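Local coordinates for protein N-(5'-phosphoribosyl)anthranilate isomerase (Pyrococcus furiosus, PDB 4AAJ) that catalyses the isomerisation of N-(5-phospho-beta-D-ribosyl)anthranilate to 1-(2-carboxyphenylamino)-1-deoxy-D-ribulose 5-phosphate, the third step from chorismate to tryptophan, at residues L182-V187 / V220-N225; V23-I28 / V199-G204. One frame throughout, in Å; residues are numbered along the deposited sequence.

The two contacts illustrate how a (βα)8 (TIM) barrel is built in two layers at its seam. In contact 2 the first strand, 22-25, pairs with the eighth, 198-201, closing the ring of parallel strands; in contact 1, in the outer layer next to that seam, the last helix, 213-225, packs against the loop leading from strand 176-179 into helix 187-194. Their centres lie 11 Å apart and their segments alternate along the chain: 23-28, 182-187, 199-204, 220-225. The layers touch directly, since L182 CD1 reaches V199 CB at 3.8 Å and V220 CG2 reaches V23 CG1 at 3.8 Å. The first strand and the last helix, near the two ends of this monomeric enzyme's chain, thus lie side by side.

Contact 1: residues L182-V187 / V220-N225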
ATOM      1  N   LEU A 182       8.043   4.001   7.982  1.00 41.28           N
ATOM      2  CA  LEU A 182       7.412   5.214   8.496  1.00 42.25           C
ATOM      3  C   LEU A 182       6.905   5.007   9.921  1.00 43.57           C
ATOM      4  O   LEU A 182       6.486   3.916  10.290  1.00 42.81           O
ATOM      5  CB  LEU A 182       6.263   5.689   7.598  1.00 40.98           C
ATOM      6  CG  LEU A 182       6.540   5.972   6.114  1.00 39.60           C
ATOM      7  CD1 LEU A 182       5.271   6.438   5.421  1.00 37.05           C
ATOM      8  CD2 LEU A 182       7.650   6.991   5.923  1.00 40.79           C
ATOM      9  N   ASN A 183       6.963   6.072  10.709  1.00 46.66           N
ATOM     10  CA  ASN A 183       6.388   6.104  12.055  1.00 48.69           C
ATOM     11  C   ASN A 183       6.099   7.556  12.423  1.00 51.43           C
ATOM     12  O   ASN A 183       6.430   8.458  11.651  1.00 51.65           O
ATOM     13  CB  ASN A 183       7.328   5.435  13.070  1.00 50.13           C
ATOM     14  CG  ASN A 183       8.718   6.053  13.086  1.00 50.94           C
ATOM     15  OD1 ASN A 183       8.876   7.275  13.021  1.00 52.63           O
ATOM     16  ND2 ASN A 183       9.732   5.207  13.183  1.00 50.52           N
ATOM     17  N   ALA A 184       5.494   7.785  13.589  1.00 54.64           N
ATOM     18  CA  ALA A 184       5.110   9.138  14.017  1.00 57.25           C
ATOM     19  C   ALA A 184       6.280  10.128  14.076  1.00 58.54           C
ATOM     20  O   ALA A 184       6.094  11.334  13.897  1.00 57.80           O
ATOM     21  CB  ALA A 184       4.389   9.083  15.355  1.00 58.94           C
ATOM     22  N   GLU A 185       7.483   9.605  14.308  1.00 62.37           N
ATOM     23  CA  GLU A 185       8.680  10.426  14.503  1.00 64.43           C
ATOM     24  C   GLU A 185       9.302  10.909  13.192  1.00 64.88           C
ATOM     25  O   GLU A 185      10.062  11.884  13.183  1.00 64.62           O
ATOM     26  CB  GLU A 185       9.728   9.665  15.332  1.00 66.91           C
ATOM     27  CG  GLU A 185       9.195   9.030  16.614  1.00 71.88           C
ATOM     28  CD  GLU A 185       8.637  10.046  17.598  1.00 75.63           C
ATOM     29  OE1 GLU A 185       9.419  10.863  18.132  1.00 79.19           O
ATOM     30  OE2 GLU A 185       7.413  10.022  17.847  1.00 78.07           O
ATOM     31  N   ASN A 186       8.980  10.229  12.092  1.00 61.31           N
ATOM     32  CA  ASN A 186       9.563  10.556  10.792  1.00 59.46           C
ATOM     33  C   ASN A 186       8.549  10.896   9.697  1.00 58.69           C
ATOM     34  O   ASN A 186       8.925  11.431   8.656  1.00 60.41           O
ATOM     35  CB  ASN A 186      10.518   9.440  10.325  1.00 57.22           C
ATOM     36  CG  ASN A 186       9.805   8.121  10.044  1.00 55.09           C
ATOM     37  OD1 ASN A 186       8.601   8.083   9.802  1.00 51.91           O
ATOM     38  ND2 ASN A 186      10.557   7.029  10.072  1.00 54.87           N
ATOM     39  N   VAL A 187       7.274  10.584   9.938  1.00 59.55           N
ATOM     40  CA  VAL A 187       6.221  10.753   8.926  1.00 59.57           C
ATOM     41  C   VAL A 187       6.091  12.197   8.432  1.00 61.01           C
ATOM     42  O   VAL A 187       5.984  12.440   7.226  1.00 58.99           O
ATOM     43  CB  VAL A 187       4.848  10.185   9.390  1.00 59.03           C
ATOM     44  CG1 VAL A 187       4.315  10.921  10.616  1.00 60.12           C
ATOM     45  CG2 VAL A 187       3.831  10.214   8.255  1.00 57.24           C
ATOM     46  N   VAL A 220      -1.747   8.950  12.115  1.00 48.02           N
ATOM     47  CA  VAL A 220      -2.715   9.524  11.187  1.00 49.31           C
ATOM     48  C   VAL A 220      -2.821  11.033  11.411  1.00 52.87           C
ATOM     49  O   VAL A 220      -2.728  11.810  10.460  1.00 51.46           O
ATOM     50  CB  VAL A 220      -4.097   8.832  11.283  1.00 50.61           C
ATOM     51  CG1 VAL A 220      -5.115   9.507  10.375  1.00 49.68           C
ATOM     52  CG2 VAL A 220      -3.986   7.358  10.918  1.00 49.40           C
ATOM     53  N   ARG A 221      -2.980  11.436  12.675  1.00 54.34           N
ATOM     54  CA  ARG A 221      -3.112  12.852  13.036  1.00 55.15           C
ATOM     55  C   ARG A 221      -1.930  13.679  12.532  1.00 54.64           C
ATOM     56  O   ARG A 221      -2.123  14.699  11.867  1.00 54.59           O
ATOM     57  CB  ARG A 221      -3.277  13.012  14.554  1.00 56.96           C
ATOM     58  CG  ARG A 221      -3.726  14.397  15.002  1.00 60.17           C
ATOM     59  CD  ARG A 221      -3.732  14.536  16.523  1.00 61.26           C
ATOM     60  NE  ARG A 221      -2.381  14.519  17.092  1.00 62.77           N
ATOM     61  CZ  ARG A 221      -1.912  13.583  17.915  1.00 62.85           C
ATOM     62  NH1 ARG A 221      -2.685  12.577  18.299  1.00 64.07           N
ATOM     63  NH2 ARG A 221      -0.666  13.659  18.368  1.00 62.14           N
ATOM     64  N   ARG A 222      -0.716  13.225  12.847  1.00 56.40           N
ATOM     65  CA  ARG A 222       0.514  13.903  12.433  1.00 56.96           C
ATOM     66  C   ARG A 222       0.644  13.984  10.912  1.00 56.53           C
ATOM     67  O   ARG A 222       1.030  15.028  10.369  1.00 54.93           O
ATOM     68  CB  ARG A 222       1.747  13.211  13.024  1.00 61.55           C
ATOM     69  CG  ARG A 222       1.915  13.387  14.524  1.00 65.95           C
ATOM     70  CD  ARG A 222       3.280  12.902  14.979  1.00 68.91           C
ATOM     71  NE  ARG A 222       3.433  12.987  16.430  1.00 74.22           N
ATOM     72  CZ  ARG A 222       4.599  12.947  17.071  1.00 77.41           C
ATOM     73  NH1 ARG A 222       5.737  12.824  16.399  1.00 78.82           N
ATOM     74  NH2 ARG A 222       4.627  13.032  18.395  1.00 79.65           N
ATOM     75  N   ALA A 223       0.325  12.879  10.233  1.00 52.97           N
ATOM     76  CA  ALA A 223       0.390  12.824   8.776  1.00 53.32           C
ATOM     77  C   ALA A 223      -0.612  13.785   8.147  1.00 51.23           C
ATOM     78  O   ALA A 223      -0.281  14.508   7.211  1.00 52.06           O
ATOM     79  CB  ALA A 223       0.157  11.403   8.280  1.00 52.11           C
ATOM     80  N   LYS A 224      -1.828  13.797   8.685  1.00 56.10           N
ATOM     81  CA  LYS A 224      -2.896  14.677   8.206  1.00 58.60           C
ATOM     82  C   LYS A 224      -2.590  16.168   8.415  1.00 63.58           C
ATOM     83  O   LYS A 224      -3.144  17.013   7.713  1.00 64.57           O
ATOM     84  CB  LYS A 224      -4.222  14.330   8.890  1.00 57.45           C
ATOM     85  CG  LYS A 224      -4.759  12.936   8.593  1.00 56.49           C
ATOM     86  CD  LYS A 224      -5.387  12.849   7.219  1.00 52.71           C
ATOM     87  CE  LYS A 224      -6.192  11.569   7.077  1.00 51.21           C
ATOM     88  NZ  LYS A 224      -6.683  11.447   5.686  1.00 46.73           N
ATOM     89  N   ASN A 225      -1.707  16.471   9.370  1.00 65.77           N
ATOM     90  CA  ASN A 225      -1.364  17.850   9.742  1.00 71.13           C
ATOM     91  C   ASN A 225      -0.358  18.563   8.836  1.00 73.23           C
ATOM     92  O   ASN A 225      -0.331  19.794   8.785  1.00 74.27           O
ATOM     93  CB  ASN A 225      -0.866  17.902  11.189  1.00 74.01           C
ATOM     94  CG  ASN A 225      -1.997  17.936  12.198  1.00 76.25           C
ATOM     95  OD1 ASN A 225      -3.144  18.244  11.861  1.00 79.16           O
ATOM     96  ND2 ASN A 225      -1.678  17.626  13.448  1.00 76.94           N
TER
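R222 reaches from its helix across to the turn at A184 and E185, and its long side chain carries most of this contact. The aliphatic part comes first: CD of R222 lies 4.0 Å from CB of A184, and that methyl group also sits over one face of the guanidinium. Beyond it, NH1 of R222 donates a hydrogen bond of 2.9 Å to the backbone O of A184. The bond is bent, with 139° at the hydrogen, and the donor approaches from above the carbonyl plane instead of meeting a lone pair. What makes the span possible is a chain stretched out from CG to NE, which carries the guanidinium well clear of its own helix.

E185 adds charge without a directed bond. Its CB starts away from the helix, but a bend at chi2 (-62°) brings the carboxylate back, leaving OE2 of E185 3.6 Å from NH1 of R222. Carboxylate and guanidinium planes are turned 47° apart; no N-H of R222 is aimed at OE2, and the attraction in this salt bridge is purely electrostatic. R222 has a second acidic partner in E218, one turn earlier on its helix, which takes NH2; the two carboxylates probably share the neutralisation of the arginine.

Deeper in, V187 supplies the apolar part. Its two methyls divide the work: CG2 meets CB of A223 at 3.9 Å, while CG1 lies 4.2 Å from CB of R222.

V187 opens helix 187-194, so the contact seats the start of that helix beside helix 213-225. A223 also touches I191 of the former and V23 of strand 22-25, placing it between the neighbouring helix and the barrel wall.

Contact 2: residues V23-I28 / V199-G204; sequences VKICGI and VDVSSG. With SO4 (sulfate ion), chain B.
K24 brackets D200: its backbone bonds to the two neighbours, V199 and V201, while its side chain meets D200 itself. K24 N donates to V199 O at 2.9 Å, V201 N returns a bond to K24 O, and C26 N reaches V201 O at 2.8 Å, nearly straight at 173°. On the face bearing K24 and D200, the lysine chain runs alongside the aspartate, both starting anti to their backbone N. A bend at chi4 (-81°) then turns K24 NZ onto D200 OD1 at 2.8 Å, a buried salt bridge meeting the syn side of the carboxylate, 32° out of its plane. Q97 takes a further hydrogen bond from NZ.

This is the pairing of first and eighth strands that closes the parallel (βα)8 barrel. V23, V199, I25 and V201 occupy the outer face, with I25 CD1 against V201 CG1 at 3.6 Å; F219 of helix 213-225 covers V199 and V201.

Past the strand ends, S202 OG donates to C26 O at 3.0 Å, coming from above the carbonyl plane. K211 NZ ties this corner together by hydrogen bonds to C26 O, G27 O and S202 OG. The adjoining turn grips a sulfate, probably from the crystallisation liquor, in a position consistent with the phosphate site of phosphoribosyl-binding TIM barrels. S202 N binds its O3 at 2.9 Å and S203 N its O2, also at 2.9 Å, with a weak bond from S203 OG to the same O2. From the loop just after strand 176-179, G181 N adds another hydrogen bond to the anion.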
ATOM      1  N   VAL A  23      -4.020   8.231   4.048  1.00 34.62           N
ATOM      2  CA  VAL A  23      -3.265   7.424   4.993  1.00 34.65           C
ATOM      3  C   VAL A  23      -3.806   5.994   4.954  1.00 33.33           C
ATOM      4  O   VAL A  23      -4.997   5.766   5.195  1.00 32.36           O
ATOM      5  CB  VAL A  23      -3.345   7.971   6.439  1.00 35.63           C
ATOM      6  CG1 VAL A  23      -2.525   7.119   7.396  1.00 35.96           C
ATOM      7  CG2 VAL A  23      -2.871   9.411   6.496  1.00 38.14           C
ATOM      8  N   LYS A  24      -2.927   5.044   4.643  1.00 29.91           N
ATOM      9  CA  LYS A  24      -3.310   3.638   4.612  1.00 29.02           C
ATOM     10  C   LYS A  24      -2.571   2.911   5.736  1.00 28.69           C
ATOM     11  O   LYS A  24      -1.355   3.035   5.867  1.00 29.97           O
ATOM     12  CB  LYS A  24      -2.968   3.016   3.259  1.00 28.67           C
ATOM     13  CG  LYS A  24      -3.265   1.522   3.158  1.00 30.59           C
ATOM     14  CD  LYS A  24      -3.099   1.027   1.733  1.00 30.36           C
ATOM     15  CE  LYS A  24      -3.009  -0.495   1.679  1.00 32.73           C
ATOM     16  NZ  LYS A  24      -1.634  -0.962   2.012  1.00 33.87           N
ATOM     17  N   ILE A  25      -3.301   2.162   6.552  1.00 30.91           N
ATOM     18  CA  ILE A  25      -2.665   1.341   7.585  1.00 30.25           C
ATOM     19  C   ILE A  25      -2.704  -0.102   7.107  1.00 30.98           C
ATOM     20  O   ILE A  25      -3.772  -0.687   7.002  1.00 29.85           O
ATOM     21  CB  ILE A  25      -3.387   1.430   8.949  1.00 31.95           C
ATOM     22  CG1 ILE A  25      -3.633   2.885   9.369  1.00 35.67           C
ATOM     23  CG2 ILE A  25      -2.623   0.620   9.999  1.00 29.78           C
ATOM     24  CD1 ILE A  25      -2.407   3.754   9.488  1.00 36.35           C
ATOM     25  N   CYS A  26      -1.537  -0.667   6.817  1.00 31.09           N
ATOM     26  CA  CYS A  26      -1.452  -1.948   6.115  1.00 32.08           C
ATOM     27  C   CYS A  26      -1.209  -3.129   7.053  1.00 32.59           C
ATOM     28  O   CYS A  26      -0.688  -2.962   8.154  1.00 34.11           O
ATOM     29  CB  CYS A  26      -0.332  -1.906   5.064  1.00 35.55           C
ATOM     30  SG  CYS A  26      -0.537  -3.212   3.834  1.00 42.82           S
ATOM     31  N   GLY A  27      -1.595  -4.313   6.595  1.00 31.05           N
ATOM     32  CA  GLY A  27      -1.249  -5.567   7.264  1.00 30.20           C
ATOM     33  C   GLY A  27      -2.007  -5.834   8.543  1.00 32.18           C
ATOM     34  O   GLY A  27      -1.404  -6.185   9.560  1.00 33.91           O
ATOM     35  N   ILE A  28      -3.322  -5.649   8.511  1.00 30.79           N
ATOM     36  CA  ILE A  28      -4.151  -6.054   9.663  1.00 29.93           C
ATOM     37  C   ILE A  28      -4.541  -7.530   9.570  1.00 31.50           C
ATOM     38  O   ILE A  28      -4.662  -8.101   8.467  1.00 30.67           O
ATOM     39  CB  ILE A  28      -5.390  -5.134   9.867  1.00 29.47           C
ATOM     40  CG1 ILE A  28      -6.345  -5.225   8.673  1.00 29.64           C
ATOM     41  CG2 ILE A  28      -4.952  -3.704  10.172  1.00 29.36           C
ATOM     42  CD1 ILE A  28      -7.703  -4.578   8.929  1.00 29.56           C
ATOM     43  N   VAL A 199       0.471   8.184   2.393  1.00 29.45           N
ATOM     44  CA  VAL A 199       1.482   7.385   3.078  1.00 30.61           C
ATOM     45  C   VAL A 199       0.880   6.054   3.501  1.00 30.03           C
ATOM     46  O   VAL A 199      -0.333   5.948   3.694  1.00 30.68           O
ATOM     47  CB  VAL A 199       2.081   8.088   4.322  1.00 33.31           C
ATOM     48  CG1 VAL A 199       2.988   9.241   3.908  1.00 32.39           C
ATOM     49  CG2 VAL A 199       0.996   8.560   5.287  1.00 33.72           C
ATOM     50  N   ASP A 200       1.743   5.058   3.649  1.00 29.69           N
ATOM     51  CA  ASP A 200       1.352   3.716   4.023  1.00 30.12           C
ATOM     52  C   ASP A 200       2.271   3.251   5.143  1.00 31.37           C
ATOM     53  O   ASP A 200       3.487   3.400   5.054  1.00 30.62           O
ATOM     54  CB  ASP A 200       1.484   2.814   2.795  1.00 32.16           C
ATOM     55  CG  ASP A 200       1.107   1.380   3.064  1.00 36.84           C
ATOM     56  OD1 ASP A 200      -0.092   1.090   3.152  1.00 36.70           O
ATOM     57  OD2 ASP A 200       2.018   0.533   3.153  1.00 41.57           O
ATOM     58  N   VAL A 201       1.691   2.684   6.197  1.00 30.70           N
ATOM     59  CA  VAL A 201       2.479   2.195   7.334  1.00 32.47           C
ATOM     60  C   VAL A 201       1.933   0.862   7.855  1.00 33.99           C
ATOM     61  O   VAL A 201       0.726   0.606   7.772  1.00 32.25           O
ATOM     62  CB  VAL A 201       2.526   3.258   8.466  1.00 33.45           C
ATOM     63  CG1 VAL A 201       1.129   3.647   8.913  1.00 32.67           C
ATOM     64  CG2 VAL A 201       3.357   2.780   9.653  1.00 34.78           C
ATOM     65  N   SER A 202       2.829   0.011   8.363  1.00 35.67           N
ATOM     66  CA  SER A 202       2.438  -1.240   8.998  1.00 37.46           C
ATOM     67  C   SER A 202       3.096  -1.376  10.382  1.00 40.95           C
ATOM     68  O   SER A 202       2.442  -1.140  11.398  1.00 40.31           O
ATOM     69  CB  SER A 202       2.759  -2.444   8.104  1.00 38.98           C
ATOM     70  OG  SER A 202       2.214  -3.639   8.636  1.00 41.93           O
ATOM     71  N   SER A 203       4.381  -1.748  10.404  1.00 42.78           N
ATOM     72  CA  SER A 203       5.148  -1.958  11.644  1.00 44.94           C
ATOM     73  C   SER A 203       5.260  -0.727  12.527  1.00 46.39           C
ATOM     74  O   SER A 203       5.296  -0.840  13.760  1.00 47.54           O
ATOM     75  CB  SER A 203       6.561  -2.454  11.322  1.00 45.40           C
ATOM     76  OG  SER A 203       6.504  -3.708  10.676  1.00 49.47           O
ATOM     77  N   GLY A 204       5.320   0.443  11.897  1.00 45.42           N
ATOM     78  CA  GLY A 204       5.476   1.715  12.600  1.00 45.52           C
ATOM     79  C   GLY A 204       4.373   2.066  13.581  1.00 47.12           C
ATOM     80  O   GLY A 204       4.586   2.870  14.494  1.00 47.32           O
TER
HETATM   81  S   SO4 B1207       6.353  -0.751   7.213  1.00 47.99           S
HETATM   82  O1  SO4 B1207       5.810  -1.084   5.882  1.00 53.70           O
HETATM   83  O2  SO4 B1207       6.142  -1.926   8.086  1.00 49.55           O
HETATM   84  O3  SO4 B1207       5.667   0.415   7.793  1.00 47.45           O
HETATM   85  O4  SO4 B1207       7.792  -0.436   7.074  1.00 51.50           O